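Local coordinates for protein heat-inducible transcription repressor HrcA (Thermotoga maritima, PDB 1STZ) that probably acts as a DNA-binding repressor of class I heat-shock genes, the grpE-dnaK-dnaJ and groELS operons, preventing their heat-shock induction, at residues Pro116-Val119 / Leu120-Gly124; Trp184-Ile187 / Glu188-Leu191; Tyr314-Asn317 / His318-Glu322. All blocks are in the same frame, centred on the assembly; numbering follows the deposited sequence.

Interaction 1: Pro116-Val119 / Leu120-Gly124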
loop_
_atom_site.group_PDB
_atom_site.type_symbol
_atom_site.label_atom_id
_atom_site.label_comp_id
_atom_site.label_asym_id
_atom_site.label_seq_id
_atom_site.Cartn_x
_atom_site.Cartn_y
_atom_site.Cartn_z
ATOM N N PRO A 116 8.346 10.084 -15.321
ATOM C CA PRO A 116 7.022 9.732 -15.839
ATOM C C PRO A 116 6.887 8.230 -16.148
ATOM O O PRO A 116 5.793 7.710 -16.002
ATOM C CB PRO A 116 6.884 10.602 -17.094
ATOM C CG PRO A 116 8.270 10.978 -17.481
ATOM C CD PRO A 116 9.034 11.066 -16.180
ATOM N N GLU A 117 7.976 7.559 -16.508
ATOM C CA GLU A 117 7.946 6.138 -16.830
ATOM C C GLU A 117 7.586 5.304 -15.600
ATOM O O GLU A 117 6.762 4.389 -15.686
ATOM C CB GLU A 117 9.284 5.693 -17.434
ATOM C CG GLU A 117 9.419 4.202 -17.731
ATOM C CD GLU A 117 8.415 3.683 -18.763
ATOM O OE1 GLU A 117 8.124 2.470 -18.725
ATOM O OE2 GLU A 117 7.914 4.480 -19.599
ATOM N N LYS A 118 8.186 5.637 -14.462
ATOM C CA LYS A 118 7.887 4.959 -13.210
ATOM C C LYS A 118 6.429 5.233 -12.744
ATOM O O LYS A 118 5.786 4.361 -12.145
ATOM C CB LYS A 118 8.907 5.374 -12.140
ATOM C CG LYS A 118 8.701 4.741 -10.773
ATOM C CD LYS A 118 8.894 3.225 -10.805
ATOM C CE LYS A 118 8.832 2.633 -9.392
ATOM N NZ LYS A 118 9.665 1.400 -9.271
ATOM N N VAL A 119 5.915 6.423 -13.027
ATOM C CA VAL A 119 4.546 6.748 -12.658
ATOM C C VAL A 119 3.571 5.906 -13.496
ATOM O O VAL A 119 2.617 5.377 -12.957
ATOM C CB VAL A 119 4.203 8.246 -12.813
ATOM C CG1 VAL A 119 2.726 8.463 -12.582
ATOM C CG2 VAL A 119 4.996 9.085 -11.826
ATOM N N LEU A 120 3.831 5.774 -14.792
ATOM C CA LEU A 120 3.019 4.922 -15.666
ATOM C C LEU A 120 3.128 3.455 -15.243
ATOM O O LEU A 120 2.145 2.716 -15.292
ATOM C CB LEU A 120 3.443 5.067 -17.131
ATOM C CG LEU A 120 3.288 6.451 -17.765
ATOM C CD1 LEU A 120 3.764 6.438 -19.223
ATOM C CD2 LEU A 120 1.862 6.981 -17.648
ATOM N N PHE A 121 4.321 3.042 -14.837
ATOM C CA PHE A 121 4.577 1.679 -14.364
ATOM C C PHE A 121 3.717 1.343 -13.136
ATOM O O PHE A 121 3.113 0.277 -13.065
ATOM C CB PHE A 121 6.062 1.494 -13.990
ATOM C CG PHE A 121 6.397 0.083 -13.525
ATOM C CD1 PHE A 121 6.404 -0.243 -12.183
ATOM C CD2 PHE A 121 6.655 -0.927 -14.450
ATOM C CE1 PHE A 121 6.689 -1.544 -11.762
ATOM C CE2 PHE A 121 6.949 -2.230 -14.032
ATOM C CZ PHE A 121 6.958 -2.537 -12.695
ATOM N N LEU A 122 3.677 2.261 -12.167
ATOM C CA LEU A 122 2.907 2.054 -10.960
ATOM C C LEU A 122 1.415 2.031 -11.245
ATOM O O LEU A 122 0.704 1.201 -10.709
ATOM C CB LEU A 122 3.217 3.113 -9.914
ATOM C CG LEU A 122 4.627 3.020 -9.338
ATOM C CD1 LEU A 122 4.999 4.314 -8.622
ATOM C CD2 LEU A 122 4.742 1.827 -8.392
ATOM N N ALA A 123 0.958 2.950 -12.082
ATOM C CA ALA A 123 -0.448 3.023 -12.448
ATOM C C ALA A 123 -0.921 1.744 -13.144
ATOM O O ALA A 123 -1.949 1.193 -12.770
ATOM C CB ALA A 123 -0.736 4.265 -13.323
ATOM N N GLY A 124 -0.170 1.258 -14.118
ATOM C CA GLY A 124 -0.579 0.103 -14.907
ATOM C C GLY A 124 -0.647 -1.142 -14.051
ATOM O O GLY A 124 -1.606 -1.937 -14.116
#
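Lys118 meets Phe121 and Leu122 along the first two turns of the amphipathic helix 116-131, in the part of the chain assigned to the HrcA C-terminal domain. The backbone is regular alpha helix, as four successive i to i+4 hydrogen bonds show, from Leu120 N to Pro116 O at 3.0 Å through Ala123 N to Val119 O at 3.1 Å. The tight side is made by Val119, Leu120 and Ala123, all buried: their side chains reach helix 314-334, where Val119 touches Tyr331, Leu120 touches Phe332, and Ala123 sits against Ile324 and Leu328. Leu120 has CG anti to its carbonyl carbon (chi1 -62°), which folds the branch back along the helix and sets CG 3.3 Å from Pro116 O. The loose side holds Lys118 and Phe121, both exposed. With CG anti to the backbone N (chi1 -178°), the Phe121 ring stands beside the arm of Lys118, and its side chain touches Leu232 of strand 231-234. Glu117 touches Leu232 too, and Glu117 OE1 forms a salt bridge with Arg139. Between the aliphatic arm of Lys118 and its neighbours the approach is slack: Lys118 CD stands obliquely to the ring, 4.5 Å from Phe121 CD1, and Lys118 CE lies 4.2 Å from Leu122 CG.

Interaction 2: Trp184-Ile187 / Glu188-Leu191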
loop_
_atom_site.group_PDB
_atom_site.type_symbol
_atom_site.label_atom_id
_atom_site.label_comp_id
_atom_site.label_asym_id
_atom_site.label_seq_id
_atom_site.Cartn_x
_atom_site.Cartn_y
_atom_site.Cartn_z
ATOM N N TRP A 184 33.779 16.174 -17.923
ATOM C CA TRP A 184 32.345 15.925 -17.967
ATOM C C TRP A 184 31.538 17.212 -18.103
ATOM O O TRP A 184 30.512 17.229 -18.767
ATOM C CB TRP A 184 31.904 15.104 -16.742
ATOM C CG TRP A 184 32.622 13.788 -16.652
ATOM C CD1 TRP A 184 33.466 13.378 -15.662
ATOM C CD2 TRP A 184 32.588 12.724 -17.612
ATOM N NE1 TRP A 184 33.960 12.127 -15.946
ATOM C CE2 TRP A 184 33.428 11.698 -17.134
ATOM C CE3 TRP A 184 31.926 12.531 -18.832
ATOM C CZ2 TRP A 184 33.630 10.509 -17.828
ATOM C CZ3 TRP A 184 32.115 11.340 -19.516
ATOM C CH2 TRP A 184 32.961 10.346 -19.011
ATOM N N GLU A 185 32.004 18.292 -17.485
ATOM C CA GLU A 185 31.321 19.587 -17.594
ATOM C C GLU A 185 31.251 20.085 -19.049
ATOM O O GLU A 185 30.241 20.648 -19.478
ATOM C CB GLU A 185 32.020 20.643 -16.727
ATOM C CG GLU A 185 31.073 21.737 -16.255
ATOM C CD GLU A 185 31.713 22.700 -15.277
ATOM O OE1 GLU A 185 32.910 23.009 -15.427
ATOM O OE2 GLU A 185 31.004 23.140 -14.348
ATOM N N GLU A 186 32.337 19.871 -19.790
ATOM C CA GLU A 186 32.427 20.290 -21.182
ATOM C C GLU A 186 31.607 19.371 -22.074
ATOM O O GLU A 186 30.956 19.834 -23.009
ATOM C CB GLU A 186 33.883 20.313 -21.658
ATOM C CG GLU A 186 34.702 21.460 -21.081
ATOM C CD GLU A 186 36.112 21.540 -21.648
ATOM O OE1 GLU A 186 36.921 22.344 -21.126
ATOM O OE2 GLU A 186 36.418 20.800 -22.609
ATOM N N ILE A 187 31.641 18.070 -21.793
ATOM C CA ILE A 187 30.849 17.119 -22.570
ATOM C C ILE A 187 29.355 17.382 -22.384
ATOM O O ILE A 187 28.574 17.207 -23.305
ATOM C CB ILE A 187 31.250 15.658 -22.244
ATOM C CG1 ILE A 187 32.620 15.363 -22.869
ATOM C CG2 ILE A 187 30.233 14.669 -22.799
ATOM C CD1 ILE A 187 33.235 14.057 -22.441
ATOM N N GLU A 188 28.971 17.844 -21.202
ATOM C CA GLU A 188 27.577 18.156 -20.918
ATOM C C GLU A 188 27.171 19.380 -21.709
ATOM O O GLU A 188 26.047 19.470 -22.183
ATOM C CB GLU A 188 27.390 18.423 -19.428
ATOM C CG GLU A 188 25.963 18.700 -18.986
ATOM C CD GLU A 188 25.892 18.916 -17.482
ATOM O OE1 GLU A 188 26.635 19.775 -16.979
ATOM O OE2 GLU A 188 25.123 18.213 -16.796
ATOM N N ARG A 189 28.091 20.337 -21.828
ATOM C CA ARG A 189 27.834 21.505 -22.646
ATOM C C ARG A 189 27.584 21.074 -24.077
ATOM O O ARG A 189 26.588 21.468 -24.668
ATOM C CB ARG A 189 28.983 22.499 -22.587
ATOM C CG ARG A 189 28.992 23.330 -21.330
ATOM C CD ARG A 189 30.282 24.084 -21.161
ATOM N NE ARG A 189 30.372 24.734 -19.863
ATOM C CZ ARG A 189 31.499 24.925 -19.192
ATOM N NH1 ARG A 189 32.675 24.537 -19.682
ATOM N NH2 ARG A 189 31.457 25.525 -18.014
ATOM N N GLN A 190 28.487 20.256 -24.612
ATOM C CA GLN A 190 28.359 19.719 -25.969
ATOM C C GLN A 190 27.008 19.053 -26.171
ATOM O O GLN A 190 26.320 19.337 -27.150
ATOM C CB GLN A 190 29.475 18.713 -26.265
ATOM C CG GLN A 190 29.539 18.284 -27.716
ATOM C CD GLN A 190 30.692 17.345 -28.016
ATOM O OE1 GLN A 190 30.929 16.381 -27.285
ATOM N NE2 GLN A 190 31.391 17.604 -29.107
ATOM N N LEU A 191 26.630 18.173 -25.246
ATOM C CA LEU A 191 25.361 17.459 -25.339
ATOM C C LEU A 191 24.166 18.426 -25.358
ATOM O O LEU A 191 23.230 18.243 -26.133
ATOM C CB LEU A 191 25.212 16.459 -24.176
ATOM C CG LEU A 191 26.170 15.260 -24.190
ATOM C CD1 LEU A 191 26.112 14.516 -22.862
ATOM C CD2 LEU A 191 25.833 14.332 -25.325
HETATM O O HOH W 1 28.211 21.540 -17.923
#
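Glu185 and Arg189 face each other one turn apart, carboxylate and guanidinium stacked with their planes 24° apart. Glu185 CG lies over one face of the guanidinium, toward its rim, and Glu185 OE1 is 3.9 Å from Arg189 NH2. The oxygen is far off the plane of the guanidinium, so the long salt bridge rests on charge alone, no N-H pointing to it. Arg189 comes into place because its chain is extended from CG to NE and runs past the carbonyl of Glu185, with Arg189 CG 3.5 Å from Glu185 O; Glu186 CG adds an oblique contact 3.9 Å from Arg189 NH1. Glu185 O is used twice, accepting from Arg189 N at 3.2 Å and from a water at 2.7 Å that also donates to Glu188 OE1. The other oxygen, Glu188 OE2, takes the backbone N-H of Leu152, tying the helix to strand 149-154. On the apolar side Ile187 and Leu191 lie side by side, with Ile187 CG2 4.1 Å from Leu191 CD1, and both touch Leu152. Helix 215-224 packs there, through Phe216 against Ile187 and Leu217 against Leu191. Charged and apolar flanks together make 184-195 an amphipathic helix packed on a strand of a three-stranded antiparallel sheet.

Interaction 3: Tyr314-Asn317 / His318-Glu322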
loop_
_atom_site.group_PDB
_atom_site.type_symbol
_atom_site.label_atom_id
_atom_site.label_comp_id
_atom_site.label_asym_id
_atom_site.label_seq_id
_atom_site.Cartn_x
_atom_site.Cartn_y
_atom_site.Cartn_z
ATOM N N TYR A 314 -17.878 -5.166 -13.061
ATOM C CA TYR A 314 -17.865 -3.914 -13.805
ATOM C C TYR A 314 -17.757 -2.662 -12.922
ATOM O O TYR A 314 -17.050 -1.730 -13.277
ATOM C CB TYR A 314 -19.088 -3.806 -14.737
ATOM C CG TYR A 314 -18.976 -4.710 -15.964
ATOM C CD1 TYR A 314 -19.472 -6.016 -15.948
ATOM C CD2 TYR A 314 -18.361 -4.256 -17.126
ATOM C CE1 TYR A 314 -19.357 -6.850 -17.076
ATOM C CE2 TYR A 314 -18.241 -5.063 -18.244
ATOM C CZ TYR A 314 -18.730 -6.357 -18.212
ATOM O OH TYR A 314 -18.571 -7.121 -19.330
ATOM N N ASP A 315 -18.441 -2.649 -11.788
ATOM C CA ASP A 315 -18.464 -1.480 -10.901
ATOM C C ASP A 315 -17.073 -1.286 -10.311
ATOM O O ASP A 315 -16.562 -0.186 -10.271
ATOM C CB ASP A 315 -19.490 -1.687 -9.779
ATOM C CG ASP A 315 -19.974 -0.387 -9.143
ATOM O OD1 ASP A 315 -19.273 0.643 -9.156
ATOM O OD2 ASP A 315 -21.076 -0.320 -8.556
ATOM N N ARG A 316 -16.458 -2.367 -9.869
ATOM C CA ARG A 316 -15.092 -2.296 -9.343
ATOM C C ARG A 316 -14.148 -1.782 -10.433
ATOM O O ARG A 316 -13.370 -0.865 -10.188
ATOM C CB ARG A 316 -14.649 -3.655 -8.788
ATOM C CG ARG A 316 -13.206 -3.737 -8.299
ATOM C CD ARG A 316 -12.599 -5.142 -8.350
ATOM N NE ARG A 316 -12.630 -5.726 -9.696
ATOM C CZ ARG A 316 -12.386 -7.006 -9.994
ATOM N NH1 ARG A 316 -12.089 -7.879 -9.050
ATOM N NH2 ARG A 316 -12.463 -7.424 -11.253
ATOM N N ASN A 317 -14.262 -2.328 -11.637
ATOM C CA ASN A 317 -13.343 -1.981 -12.721
ATOM C C ASN A 317 -13.465 -0.516 -13.146
ATOM O O ASN A 317 -12.458 0.137 -13.432
ATOM C CB ASN A 317 -13.542 -2.880 -13.949
ATOM C CG ASN A 317 -13.199 -4.327 -13.685
ATOM O OD1 ASN A 317 -12.690 -4.686 -12.629
ATOM N ND2 ASN A 317 -13.498 -5.175 -14.650
ATOM N N HIS A 318 -14.699 -0.029 -13.212
ATOM C CA HIS A 318 -14.985 1.364 -13.544
ATOM C C HIS A 318 -14.387 2.284 -12.505
ATOM O O HIS A 318 -13.727 3.268 -12.835
ATOM C CB HIS A 318 -16.486 1.652 -13.628
ATOM C CG HIS A 318 -16.785 3.073 -13.971
ATOM N ND1 HIS A 318 -17.166 4.000 -13.028
ATOM C CD2 HIS A 318 -16.714 3.740 -15.150
ATOM C CE1 HIS A 318 -17.312 5.177 -13.609
ATOM N NE2 HIS A 318 -17.050 5.048 -14.897
ATOM N N ARG A 319 -14.620 1.963 -11.244
ATOM C CA ARG A 319 -14.141 2.785 -10.145
ATOM C C ARG A 319 -12.616 2.890 -10.126
ATOM O O ARG A 319 -12.077 3.973 -9.961
ATOM C CB ARG A 319 -14.636 2.191 -8.845
ATOM C CG ARG A 319 -14.176 2.867 -7.579
ATOM C CD ARG A 319 -14.081 1.892 -6.420
ATOM N NE ARG A 319 -15.268 1.065 -6.390
ATOM C CZ ARG A 319 -15.332 -0.223 -6.076
ATOM N NH1 ARG A 319 -14.274 -0.919 -5.691
ATOM N NH2 ARG A 319 -16.507 -0.820 -6.129
ATOM N N VAL A 320 -11.944 1.757 -10.256
ATOM C CA VAL A 320 -10.503 1.694 -10.198
ATOM C C VAL A 320 -9.885 2.405 -11.410
ATOM O O VAL A 320 -8.902 3.113 -11.260
ATOM C CB VAL A 320 -10.002 0.240 -10.126
ATOM C CG1 VAL A 320 -8.511 0.167 -10.280
ATOM C CG2 VAL A 320 -10.381 -0.373 -8.821
ATOM N N PHE A 321 -10.505 2.254 -12.578
ATOM C CA PHE A 321 -9.978 2.774 -13.839
ATOM C C PHE A 321 -10.082 4.263 -13.820
ATOM O O PHE A 321 -9.110 4.953 -14.055
ATOM C CB PHE A 321 -10.757 2.190 -14.999
ATOM C CG PHE A 321 -10.201 2.502 -16.371
ATOM C CD1 PHE A 321 -9.298 1.647 -16.963
ATOM C CD2 PHE A 321 -10.681 3.580 -17.107
ATOM C CE1 PHE A 321 -8.835 1.875 -18.246
ATOM C CE2 PHE A 321 -10.222 3.825 -18.401
ATOM C CZ PHE A 321 -9.287 2.986 -18.964
ATOM N N GLU A 322 -11.257 4.761 -13.474
ATOM C CA GLU A 322 -11.464 6.183 -13.356
ATOM C C GLU A 322 -10.528 6.875 -12.324
ATOM O O GLU A 322 -9.976 7.939 -12.606
ATOM C CB GLU A 322 -12.927 6.481 -13.027
ATOM C CG GLU A 322 -13.204 7.968 -13.029
ATOM C CD GLU A 322 -14.655 8.345 -12.770
ATOM O OE1 GLU A 322 -15.313 7.729 -11.896
ATOM O OE2 GLU A 322 -15.118 9.310 -13.422
HETATM O O HOH W 2 -18.392 1.898 -7.101
#
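The opening turns of helix 314-334, the last helix of the chain, carry a contact in which the Arg319 guanidinium lies flat over the backbone of the preceding turn. Arg316 CA sits 3.7 Å above one of its faces, offset toward the rim, and Arg319 NH2 comes 3.8 Å from Arg316 CA. The bend at chi3 (-46°) turns the group back over the helix in this way. Its plane stands 76° from that of the Arg316 guanidinium, and the two arms cross at about a right angle. Arg316 turns elsewhere: NE and NH2 both grip Asn317 OD1, each at 3.1 Å, with that oxygen at the edge of the guanidinium and in its plane. The NH2 bond uses an in-plane lone pair of OD1, while the amide nitrogen of Asn317 bonds to Thr312, which helps to fix the amide's rotation. Asp315 OD1 is 4.4 Å from Arg319 NH2, beyond a salt bridge; a water bridges the pair instead, donating to Asp315 OD1 at 2.6 Å and accepting weakly from Arg319 NE. The same carboxylate oxygen bonds to Ser95. Arg319 NH1 pairs with Asp102 and with Glu180 of the second subunit, placing this surface at a subunit contact. Elsewhere Val320 and Phe321 pack on Leu127 of helix 116-131, Tyr314 and His318 touch Tyr88 of helix 81-94, and Asn317 and His318 rest on Phe290 of strand 287-296.

In the fold
Along the chain the three contacts follow in series, each within a single helix: 116-131, then 184-195, then 314-334. Interactions 1 and 3 are neighbours, with centres 19 Å and nearest atoms about 7 Å apart, because their two helices pack together: Val119, Leu120 and Ala123 meet the middle and later turns of helix 314-334, while Asn317, Val320 and Phe321 meet the later turns of helix 116-131. Interaction 2 stands apart, its centre 30 Å from interaction 1 and 48 Å from interaction 3, beside the three-stranded sheet 149-177. The chain is thus elongated, with a packed helix pair near its centre, one helix of which reaches the second subunit, and a distant outlying sheet-and-helix region.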